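Local coordinates for DNA repair protein PprA (PDB 6MC8) that binds DNA and assembles into filaments, acting in the radiation-induced repair of DNA damage and in genome segregation, at residues V149-G154 / F168-T173; T179-W184 / V192-P197; A207-I212 / V231-A236; F257-A262 / E286-L291. The protein carries 2 engineered substitutions. One frame throughout, in Å; residues are numbered along the deposited sequence.

Contact 1 of 4, residues V149-G154 / F168-T173; sequences VTLRPG and FETHWT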
# COMPACT_ATOMS: atom_id res chain seq x y z
N VAL A 149 -8.06 6.25 -8.25
CA VAL A 149 -8.78 5.56 -9.31
C VAL A 149 -9.83 6.49 -9.90
O VAL A 149 -10.62 7.10 -9.17
CB VAL A 149 -9.43 4.27 -8.76
CG1 VAL A 149 -10.19 3.53 -9.85
CG2 VAL A 149 -8.39 3.39 -8.13
N THR A 150 -9.85 6.59 -11.22
CA THR A 150 -10.95 7.24 -11.94
C THR A 150 -11.96 6.15 -12.26
O THR A 150 -11.75 5.33 -13.16
CB THR A 150 -10.44 7.94 -13.19
OG1 THR A 150 -9.47 8.93 -12.83
CG2 THR A 150 -11.59 8.62 -13.91
N LEU A 151 -13.07 6.13 -11.53
CA LEU A 151 -14.06 5.08 -11.69
C LEU A 151 -14.89 5.31 -12.95
O LEU A 151 -15.53 6.35 -13.10
CB LEU A 151 -14.95 4.99 -10.46
CG LEU A 151 -14.35 4.44 -9.17
CD1 LEU A 151 -15.31 4.62 -8.02
CD2 LEU A 151 -14.02 2.98 -9.33
N ARG A 152 -14.88 4.33 -13.83
CA ARG A 152 -15.76 4.27 -14.99
C ARG A 152 -17.02 3.49 -14.62
O ARG A 152 -17.02 2.72 -13.66
CB ARG A 152 -15.00 3.65 -16.16
CG ARG A 152 -14.48 2.26 -15.96
CD ARG A 152 -13.82 1.78 -17.23
NE ARG A 152 -13.30 0.42 -17.11
CZ ARG A 152 -12.04 0.15 -16.81
NH1 ARG A 152 -11.18 1.13 -16.64
NH2 ARG A 152 -11.64 -1.11 -16.72
N PRO A 153 -18.20 3.70 -15.37
CA PRO A 153 -19.51 3.26 -14.85
C PRO A 153 -19.72 1.75 -14.72
O PRO A 153 -20.54 1.16 -15.42
CB PRO A 153 -20.49 3.86 -15.86
CG PRO A 153 -19.79 4.98 -16.46
CD PRO A 153 -18.38 4.53 -16.57
N GLY A 154 -18.99 1.13 -13.80
CA GLY A 154 -19.17 -0.26 -13.48
C GLY A 154 -18.90 -0.53 -12.01
O GLY A 154 -18.72 0.39 -11.21
N PHE A 168 -5.81 1.26 -1.57
CA PHE A 168 -6.23 1.90 -2.81
C PHE A 168 -7.10 3.09 -2.43
O PHE A 168 -7.51 3.22 -1.28
CB PHE A 168 -7.00 0.93 -3.73
CG PHE A 168 -8.38 0.57 -3.24
CD1 PHE A 168 -8.57 -0.42 -2.30
CD2 PHE A 168 -9.50 1.21 -3.76
CE1 PHE A 168 -9.84 -0.75 -1.86
CE2 PHE A 168 -10.77 0.89 -3.32
CZ PHE A 168 -10.93 -0.09 -2.37
N GLU A 169 -7.34 3.97 -3.38
CA GLU A 169 -8.22 5.11 -3.05
C GLU A 169 -8.88 5.55 -4.34
O GLU A 169 -8.22 5.65 -5.32
CB GLU A 169 -7.43 6.31 -2.54
CG GLU A 169 -8.29 7.51 -2.28
CD GLU A 169 -7.54 8.68 -1.73
OE1 GLU A 169 -6.32 8.55 -1.51
OE2 GLU A 169 -8.16 9.74 -1.52
N THR A 170 -10.18 5.74 -4.32
CA THR A 170 -10.86 6.24 -5.53
C THR A 170 -11.01 7.75 -5.46
O THR A 170 -10.94 8.34 -4.40
CB THR A 170 -12.20 5.57 -5.82
OG1 THR A 170 -13.15 6.00 -4.87
CG2 THR A 170 -12.16 4.08 -5.77
N HIS A 171 -11.17 8.34 -6.64
CA HIS A 171 -11.49 9.76 -6.86
C HIS A 171 -13.00 9.91 -6.65
O HIS A 171 -13.72 8.95 -6.59
CB HIS A 171 -11.17 10.20 -8.29
CG HIS A 171 -9.78 10.64 -8.61
ND1 HIS A 171 -9.23 11.76 -8.10
CD2 HIS A 171 -8.87 10.16 -9.46
CE1 HIS A 171 -8.03 11.90 -8.57
NE2 HIS A 171 -7.79 10.95 -9.39
N TRP A 172 -13.47 11.13 -6.57
CA TRP A 172 -14.89 11.37 -6.42
C TRP A 172 -15.65 10.86 -7.64
O TRP A 172 -15.23 11.04 -8.78
CB TRP A 172 -15.17 12.86 -6.24
CG TRP A 172 -14.69 13.47 -4.97
CD1 TRP A 172 -13.62 14.30 -4.80
CD2 TRP A 172 -15.26 13.29 -3.67
NE1 TRP A 172 -13.50 14.66 -3.49
CE2 TRP A 172 -14.49 14.05 -2.77
CE3 TRP A 172 -16.34 12.56 -3.18
CZ2 TRP A 172 -14.78 14.11 -1.42
CZ3 TRP A 172 -16.62 12.61 -1.84
CH2 TRP A 172 -15.84 13.38 -0.97
N THR A 173 -16.78 10.20 -7.38
CA THR A 173 -17.68 9.77 -8.43
C THR A 173 -19.10 10.13 -8.00
O THR A 173 -19.37 10.23 -6.79
CB THR A 173 -17.52 8.25 -8.71
OG1 THR A 173 -18.26 7.87 -9.87
CG2 THR A 173 -17.96 7.40 -7.56

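Contact 2 of 4, residues T179-W184 / V192-P197; sequences TWTRTW and VEVHRP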
# COMPACT_ATOMS: atom_id res chain seq x y z
N THR A 179 -24.91 14.19 -4.39
CA THR A 179 -24.05 13.35 -3.57
C THR A 179 -22.86 12.84 -4.38
O THR A 179 -23.02 12.37 -5.51
CB THR A 179 -24.87 12.19 -2.99
OG1 THR A 179 -25.67 12.66 -1.90
CG2 THR A 179 -24.04 11.01 -2.59
N TRP A 180 -21.67 12.96 -3.80
CA TRP A 180 -20.44 12.45 -4.37
C TRP A 180 -19.81 11.46 -3.40
O TRP A 180 -19.90 11.62 -2.18
CB TRP A 180 -19.49 13.60 -4.68
CG TRP A 180 -19.92 14.36 -5.88
CD1 TRP A 180 -20.87 15.33 -5.93
CD2 TRP A 180 -19.37 14.27 -7.19
NE1 TRP A 180 -20.98 15.82 -7.21
CE2 TRP A 180 -20.06 15.18 -8.00
CE3 TRP A 180 -18.36 13.49 -7.77
CZ2 TRP A 180 -19.78 15.34 -9.35
CZ3 TRP A 180 -18.09 13.64 -9.10
CH2 TRP A 180 -18.79 14.57 -9.87
N THR A 181 -19.18 10.42 -3.94
CA THR A 181 -18.71 9.33 -3.10
C THR A 181 -17.33 8.85 -3.54
O THR A 181 -16.93 9.02 -4.69
CB THR A 181 -19.73 8.18 -3.08
OG1 THR A 181 -19.30 7.17 -2.16
CG2 THR A 181 -19.90 7.58 -4.44
N ARG A 182 -16.61 8.26 -2.58
CA ARG A 182 -15.30 7.68 -2.82
C ARG A 182 -15.03 6.58 -1.80
O ARG A 182 -15.58 6.58 -0.71
CB ARG A 182 -14.19 8.73 -2.79
CG ARG A 182 -14.03 9.48 -1.49
CD ARG A 182 -12.98 10.56 -1.66
NE ARG A 182 -12.86 11.43 -0.50
CZ ARG A 182 -12.00 12.44 -0.42
NH1 ARG A 182 -11.20 12.70 -1.44
NH2 ARG A 182 -11.95 13.19 0.66
N THR A 183 -14.16 5.65 -2.18
CA THR A 183 -13.86 4.45 -1.42
C THR A 183 -12.35 4.29 -1.31
O THR A 183 -11.63 4.48 -2.30
CB THR A 183 -14.50 3.22 -2.09
OG1 THR A 183 -15.93 3.34 -2.04
CG2 THR A 183 -14.07 1.92 -1.43
N TRP A 184 -11.86 3.97 -0.12
CA TRP A 184 -10.43 3.75 0.05
C TRP A 184 -10.17 2.69 1.11
O TRP A 184 -10.98 2.47 2.01
CB TRP A 184 -9.72 5.06 0.39
CG TRP A 184 -9.95 5.62 1.77
CD1 TRP A 184 -9.11 5.54 2.83
CD2 TRP A 184 -11.11 6.32 2.22
NE1 TRP A 184 -9.66 6.17 3.91
CE2 TRP A 184 -10.89 6.65 3.57
CE3 TRP A 184 -12.32 6.69 1.63
CZ2 TRP A 184 -11.82 7.35 4.33
CZ3 TRP A 184 -13.24 7.39 2.38
CH2 TRP A 184 -12.99 7.70 3.72
N VAL A 192 -15.58 4.24 3.14
CA VAL A 192 -16.33 4.90 2.08
C VAL A 192 -16.89 6.21 2.63
O VAL A 192 -17.36 6.27 3.77
CB VAL A 192 -17.43 3.98 1.50
CG1 VAL A 192 -18.39 3.50 2.57
CG2 VAL A 192 -18.19 4.65 0.38
N GLU A 193 -16.76 7.27 1.84
CA GLU A 193 -17.27 8.59 2.19
C GLU A 193 -18.41 8.93 1.25
O GLU A 193 -18.31 8.67 0.05
CB GLU A 193 -16.17 9.65 2.10
CG GLU A 193 -16.60 11.05 2.49
CD GLU A 193 -15.50 12.06 2.37
OE1 GLU A 193 -14.39 11.68 1.94
OE2 GLU A 193 -15.73 13.23 2.70
N VAL A 194 -19.48 9.49 1.79
CA VAL A 194 -20.60 10.01 1.02
C VAL A 194 -20.75 11.48 1.36
O VAL A 194 -20.92 11.84 2.52
CB VAL A 194 -21.89 9.22 1.31
CG1 VAL A 194 -23.08 9.93 0.76
CG2 VAL A 194 -21.80 7.85 0.70
N HIS A 195 -20.68 12.34 0.34
CA HIS A 195 -20.54 13.77 0.52
C HIS A 195 -21.61 14.54 -0.24
O HIS A 195 -21.74 14.38 -1.46
CB HIS A 195 -19.16 14.23 0.06
CG HIS A 195 -18.93 15.70 0.18
ND1 HIS A 195 -18.66 16.32 1.37
CD2 HIS A 195 -18.92 16.67 -0.76
CE1 HIS A 195 -18.50 17.61 1.17
NE2 HIS A 195 -18.65 17.85 -0.12
N ARG A 196 -22.35 15.38 0.47
CA ARG A 196 -23.22 16.38 -0.15
C ARG A 196 -22.78 17.74 0.38
O ARG A 196 -22.76 17.92 1.62
CB ARG A 196 -24.69 16.14 0.14
CG ARG A 196 -25.60 17.08 -0.64
CD ARG A 196 -27.06 16.93 -0.28
NE ARG A 196 -27.60 15.64 -0.64
CZ ARG A 196 -28.01 14.74 0.24
NH1 ARG A 196 -27.92 15.00 1.54
NH2 ARG A 196 -28.50 13.58 -0.16
N PRO A 197 -22.42 18.69 -0.48
CA PRO A 197 -21.80 19.94 -0.02
C PRO A 197 -22.75 20.82 0.78
O PRO A 197 -23.90 21.04 0.40
CB PRO A 197 -21.37 20.62 -1.32
CG PRO A 197 -21.26 19.52 -2.29
CD PRO A 197 -22.34 18.55 -1.94

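Contact 3 of 4, residues A207-I212 / V231-A236; sequences AAWKVI and VGMLGA. Engineered in segment 207-212: Lys210 (natural residue Asp).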
# COMPACT_ATOMS: atom_id res chain seq x y z
N ALA A 207 -32.76 26.15 6.96
CA ALA A 207 -33.53 26.27 8.20
C ALA A 207 -34.37 27.54 8.19
O ALA A 207 -35.46 27.57 8.78
CB ALA A 207 -32.59 26.27 9.40
N ALA A 208 -33.88 28.60 7.55
CA ALA A 208 -34.66 29.83 7.45
C ALA A 208 -35.87 29.65 6.54
O ALA A 208 -36.93 30.21 6.80
CB ALA A 208 -33.78 30.97 6.96
N TRP A 209 -35.72 28.85 5.48
CA TRP A 209 -36.85 28.54 4.62
C TRP A 209 -37.90 27.71 5.34
O TRP A 209 -39.10 27.85 5.08
CB TRP A 209 -36.37 27.81 3.36
CG TRP A 209 -37.47 27.27 2.48
CD1 TRP A 209 -37.84 25.96 2.35
CD2 TRP A 209 -38.35 28.01 1.61
NE1 TRP A 209 -38.88 25.84 1.47
CE2 TRP A 209 -39.21 27.09 1.00
CE3 TRP A 209 -38.49 29.37 1.30
CZ2 TRP A 209 -40.20 27.48 0.09
CZ3 TRP A 209 -39.46 29.75 0.40
CH2 TRP A 209 -40.30 28.81 -0.19
N LYS A 210 -37.47 26.85 6.27
CA LYS A 210 -38.42 26.01 7.00
C LYS A 210 -39.25 26.84 7.98
O LYS A 210 -40.44 26.57 8.17
CB LYS A 210 -37.67 24.89 7.72
CG LYS A 210 -38.58 23.92 8.44
CD LYS A 210 -37.81 22.82 9.13
CE LYS A 210 -38.77 21.85 9.80
NZ LYS A 210 -39.49 22.51 10.92
N VAL A 211 -38.64 27.85 8.60
CA VAL A 211 -39.37 28.68 9.55
C VAL A 211 -40.35 29.59 8.82
O VAL A 211 -41.50 29.76 9.24
CB VAL A 211 -38.38 29.48 10.43
CG1 VAL A 211 -39.12 30.42 11.36
CG2 VAL A 211 -37.51 28.55 11.22
N ILE A 212 -39.91 30.16 7.70
CA ILE A 212 -40.72 31.12 6.95
C ILE A 212 -41.92 30.44 6.30
O ILE A 212 -43.04 30.97 6.31
CB ILE A 212 -39.84 31.87 5.93
CG1 ILE A 212 -38.88 32.80 6.66
CG2 ILE A 212 -40.66 32.67 4.94
CD1 ILE A 212 -37.81 33.37 5.79
N VAL A 231 -31.88 40.81 1.48
CA VAL A 231 -30.81 40.53 2.44
C VAL A 231 -30.62 39.04 2.69
O VAL A 231 -29.88 38.68 3.61
CB VAL A 231 -31.04 41.26 3.78
CG1 VAL A 231 -30.95 42.76 3.59
CG2 VAL A 231 -32.38 40.86 4.38
N GLY A 232 -31.25 38.18 1.91
CA GLY A 232 -31.13 36.75 2.14
C GLY A 232 -32.16 36.25 3.14
O GLY A 232 -32.86 37.01 3.80
N MET A 233 -32.34 34.93 3.16
CA MET A 233 -33.34 34.29 4.04
C MET A 233 -32.98 34.36 5.52
O MET A 233 -33.89 34.45 6.30
CB MET A 233 -33.58 32.84 3.65
CG MET A 233 -33.98 32.72 2.25
SD MET A 233 -35.03 31.33 2.10
CE MET A 233 -36.53 32.04 2.77
N LEU A 234 -31.71 34.19 5.86
CA LEU A 234 -31.31 34.26 7.25
C LEU A 234 -31.45 35.68 7.79
O LEU A 234 -31.99 35.88 8.88
CB LEU A 234 -29.87 33.77 7.41
CG LEU A 234 -29.29 33.76 8.82
CD1 LEU A 234 -30.06 32.82 9.71
CD2 LEU A 234 -27.83 33.39 8.80
N GLY A 235 -31.00 36.67 7.02
CA GLY A 235 -31.07 38.04 7.47
C GLY A 235 -32.49 38.58 7.51
O GLY A 235 -32.78 39.52 8.26
N ALA A 236 -33.38 38.01 6.70
CA ALA A 236 -34.78 38.38 6.79
C ALA A 236 -35.42 37.78 8.04
O ALA A 236 -36.24 38.42 8.70
CB ALA A 236 -35.53 37.93 5.54

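Contact 4 of 4, residues F257-A262 / E286-L291; sequences FAVSSA and ETLDEL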
# COMPACT_ATOMS: atom_id res chain seq x y z
N PHE A 257 -19.85 25.63 11.41
CA PHE A 257 -19.64 24.22 11.15
C PHE A 257 -20.94 23.61 10.66
O PHE A 257 -22.00 23.85 11.23
CB PHE A 257 -19.15 23.48 12.40
CG PHE A 257 -17.73 23.79 12.77
CD1 PHE A 257 -16.70 23.07 12.21
CD2 PHE A 257 -17.43 24.81 13.65
CE1 PHE A 257 -15.39 23.34 12.54
CE2 PHE A 257 -16.13 25.09 13.98
CZ PHE A 257 -15.11 24.36 13.43
N ALA A 258 -20.86 22.82 9.59
CA ALA A 258 -22.01 22.15 9.04
C ALA A 258 -21.64 20.72 8.68
O ALA A 258 -20.47 20.40 8.47
CB ALA A 258 -22.56 22.88 7.81
N VAL A 259 -22.65 19.86 8.61
CA VAL A 259 -22.48 18.47 8.19
C VAL A 259 -22.53 18.40 6.68
O VAL A 259 -23.51 18.83 6.06
CB VAL A 259 -23.55 17.57 8.82
CG1 VAL A 259 -23.50 16.18 8.21
CG2 VAL A 259 -23.34 17.46 10.30
N SER A 260 -21.48 17.84 6.08
CA SER A 260 -21.45 17.63 4.64
C SER A 260 -21.06 16.21 4.23
O SER A 260 -21.25 15.86 3.07
CB SER A 260 -20.48 18.61 3.97
OG SER A 260 -19.14 18.35 4.32
N SER A 261 -20.55 15.39 5.14
CA SER A 261 -20.13 14.05 4.78
C SER A 261 -20.59 13.05 5.84
O SER A 261 -21.14 13.42 6.88
CB SER A 261 -18.62 13.95 4.59
OG SER A 261 -18.19 14.69 3.48
N ALA A 262 -20.37 11.78 5.53
CA ALA A 262 -20.57 10.67 6.46
C ALA A 262 -19.67 9.53 6.01
O ALA A 262 -19.66 9.17 4.83
CB ALA A 262 -22.03 10.22 6.51
N GLU A 286 -27.66 7.10 4.08
CA GLU A 286 -28.73 7.28 5.05
C GLU A 286 -28.27 8.08 6.26
O GLU A 286 -29.06 8.82 6.85
CB GLU A 286 -29.29 5.92 5.48
CG GLU A 286 -30.22 5.27 4.48
CD GLU A 286 -31.58 5.94 4.41
OE1 GLU A 286 -32.07 6.40 5.47
OE2 GLU A 286 -32.16 6.02 3.31
N THR A 287 -27.01 7.93 6.65
CA THR A 287 -26.49 8.71 7.76
C THR A 287 -26.32 10.17 7.37
O THR A 287 -26.65 11.07 8.16
CB THR A 287 -25.16 8.12 8.25
OG1 THR A 287 -25.35 6.74 8.59
CG2 THR A 287 -24.65 8.84 9.47
N LEU A 288 -25.87 10.43 6.14
CA LEU A 288 -25.72 11.81 5.68
C LEU A 288 -27.06 12.51 5.51
O LEU A 288 -27.20 13.69 5.85
CB LEU A 288 -24.93 11.85 4.38
CG LEU A 288 -24.72 13.24 3.77
CD1 LEU A 288 -23.93 14.12 4.71
CD2 LEU A 288 -24.06 13.17 2.42
N ASP A 289 -28.06 11.79 4.99
CA ASP A 289 -29.37 12.40 4.78
C ASP A 289 -30.06 12.70 6.10
O ASP A 289 -30.74 13.73 6.23
CB ASP A 289 -30.25 11.49 3.91
CG ASP A 289 -29.79 11.43 2.47
OD1 ASP A 289 -29.13 12.39 2.02
OD2 ASP A 289 -30.11 10.44 1.79
N GLU A 290 -29.87 11.84 7.10
CA GLU A 290 -30.51 12.07 8.38
C GLU A 290 -29.81 13.17 9.18
O GLU A 290 -30.48 13.99 9.82
CB GLU A 290 -30.58 10.77 9.18
CG GLU A 290 -31.18 10.93 10.57
CD GLU A 290 -32.60 11.48 10.56
OE1 GLU A 290 -33.38 11.17 9.64
OE2 GLU A 290 -32.93 12.27 11.47
N LEU A 291 -28.48 13.22 9.12
CA LEU A 291 -27.74 14.25 9.84
C LEU A 291 -28.00 15.64 9.28
O LEU A 291 -28.02 16.63 10.02
CB LEU A 291 -26.25 13.95 9.81
CG LEU A 291 -25.75 12.84 10.73
CD1 LEU A 291 -24.36 12.49 10.33
CD2 LEU A 291 -25.78 13.30 12.17

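Contact 1 of 4, residues V149-G154 / F168-T173
The imidazole of His171 presents an edge to the carbonyl of Val149: Val149 O lies near the ring plane, 3.5 Å from His171 CD2, while Thr150 OG1 approaches that same carbon obliquely at 3.6 Å. The ring is brought there because His171 CG lies anti to the carbonyl carbon (chi1 -85°) and so beside its own backbone N, the atom that donates to Val149 O at 2.9 Å. Val149 N in turn donates to Glu169 O at 3.0 Å, making one isolated beta bridge centred on Val149 and Thr170. Below it the contact is apolar. Leu151 CD1 sits 3.9 Å from both Thr170 CG2 and Thr173 CG2, its side chain running across that of Thr173 at about a right angle. Threonine suits position 170 because its methyl meets Leu151 while its OG1 receives a hydrogen bond from Thr183 N on the neighbouring strand. An alanine in place of Leu151 would lose both methyl contacts and is likely to leave a gap beside Leu158 of helix 156-163. Two main-chain bonds thus tie the loop leading into helix 156-163 to strand 168-176, and a leucine wedge, needing no polar partner, continues the join where the backbones part.

Contact 2 of 4, residues T179-W184 / V192-P197
Strands 179-184 and 192-195 run antiparallel, their axes 4.6 Å apart at closest and 168° between directions, with Trp180-His195 and Arg182-Glu193 as hydrogen-bonded pairs and Thr181-Val194 and Thr183-Val192 as non-hydrogen-bonded ones. Arg182 and Glu193 lie side by side and form a salt bridge through one carboxylate oxygen: Glu193 OE1 takes Arg182 NE at 2.9 Å and Arg182 NH2 at 3.1 Å. Both bonds lie close to the guanidinium plane; NH2 meets the syn lone pair, whereas NE comes from above the carboxylate, whose plane is turned 46° from the guanidinium. Glu193 OE2 is bonded to Ser261 OG on the next strand, which fixes the carboxylate's rotation. Trp184 sets the edge of its ring against the backbone N of Glu193, and Trp184 CZ3 also packs 3.7 Å from Glu193 CB. On the opposite sheet face, Thr181 OG1 stands anti to its own N (chi1 -175°) and donates to Glu193 O at 2.8 Å, sharing that acceptor with Arg182 N. Farther along, Thr179 CG2 touches Val194 CG1 at 3.6 Å. Threonine and valine, both beta-branched, suit an extended strand and offer compact methyls to helix 274-304, which covers this face through Met280 and Ala284. The other face holds a buried charge pair, in which the arginine probably stabilises the glutamate as an anion, so that neither charge is left without a mate away from solvent.

Contact 3 of 4, residues A207-I212 / V231-A236
Met233 reaches from helix 231-236 to three side chains of helix 207-212. Its terminal methyl lodges between two of them: Met233 CE lies 3.5 Å from Ile212 CD1 and 3.6 Å from Trp209 CE3, meeting the indole at its edge and near its plane. The sulfur follows, with Met233 SD 4.1 Å from Trp209 CE3 in a Met-aromatic contact that is oblique to the ring. At the base of the same side chain, Ala208 CB touches Met233 CB at 3.8 Å and Met233 O at 3.5 Å. The small alanine suits this point, where its methyl lies directly against the opposing main chain. Met233 CG stands anti to the carbonyl carbon (chi1 -55°), and bends farther out curl the flexible thioether toward the indole edge. An alanine here would remove SD and CE and would probably leave Trp209 and Ile212 without their common filler, the indole less restrained. Behind Met233 the helix is kinked, the N atoms of residues 233 and 234 lacking bonds to the preceding turn; Gly232 there adopts a positive phi (87°) at which a CB would jam against Val231 O. The local axes pass 8.8 Å apart and cross at 67°, placing helix 218-237 askew on helix 200-213, while Ala207 and Leu234 both pack on the C-terminal part of helix 274-304, against Leu299 and Leu303 respectively.

Contact 4 of 4, residues F257-A262 / E286-L291
Leu288 drives the packing of helix 286-291 against segment 257-262, an alpha-on-beta contact where the long helix 274-304 crosses the entry to strand 261-267 of a four-stranded antiparallel sheet. The tight part is apolar and largely buried. Leu288 CG lies anti to the backbone N (chi1 179°), which carries its methyls over the main chain of Ser260, with Leu288 CD1 3.6 Å from Ser260 C. Alanine fits at 262 because its short side chain admits the helix backbone: Ala262 CB is 3.9 Å from Leu288 N and 4.0 Å from Leu288 CB. One turn on, Val259 CG1 meets Leu291 CB at 3.9 Å, the two side chains crossing at about a right angle. No hydrogen bond joins the segments. Ser260 and Ser261 direct their CB atoms away from the helix, and their hydroxyls bond instead to Trp80 O and to His195 and Glu193. The looser side begins at Thr287, partly exposed, whose OG1 is bonded to Glu283 O within its own helix; beyond it Glu286 and Glu290 project into solvent, as suits charged residues on the outer surface of a helix. Here the touch is slight, Thr287 CB standing 4.2 Å from Ala262 CB.

The contacts come in series along the chain, each closing before the next opens. Contacts 1, 2 and 4 share one antiparallel sheet, ordered 168-176, 179-186, 189-195, 261-267. Contact 1 lies at one edge strand, contact 2 is the central hairpin, and contact 4 brings helix 274-304 to the other edge strand. Neighbouring centres in this row are 11 Å apart, and Arg196 of contact 2 forms a salt bridge with Asp289 of contact 4. Contact 3 stands apart, its centre about 28 Å from that of contact 2, yet leans on the long helix of contact 4. That helix therefore links the sheet to the outlying helices, while the edge at contact 1 meets the second subunit of the dimer.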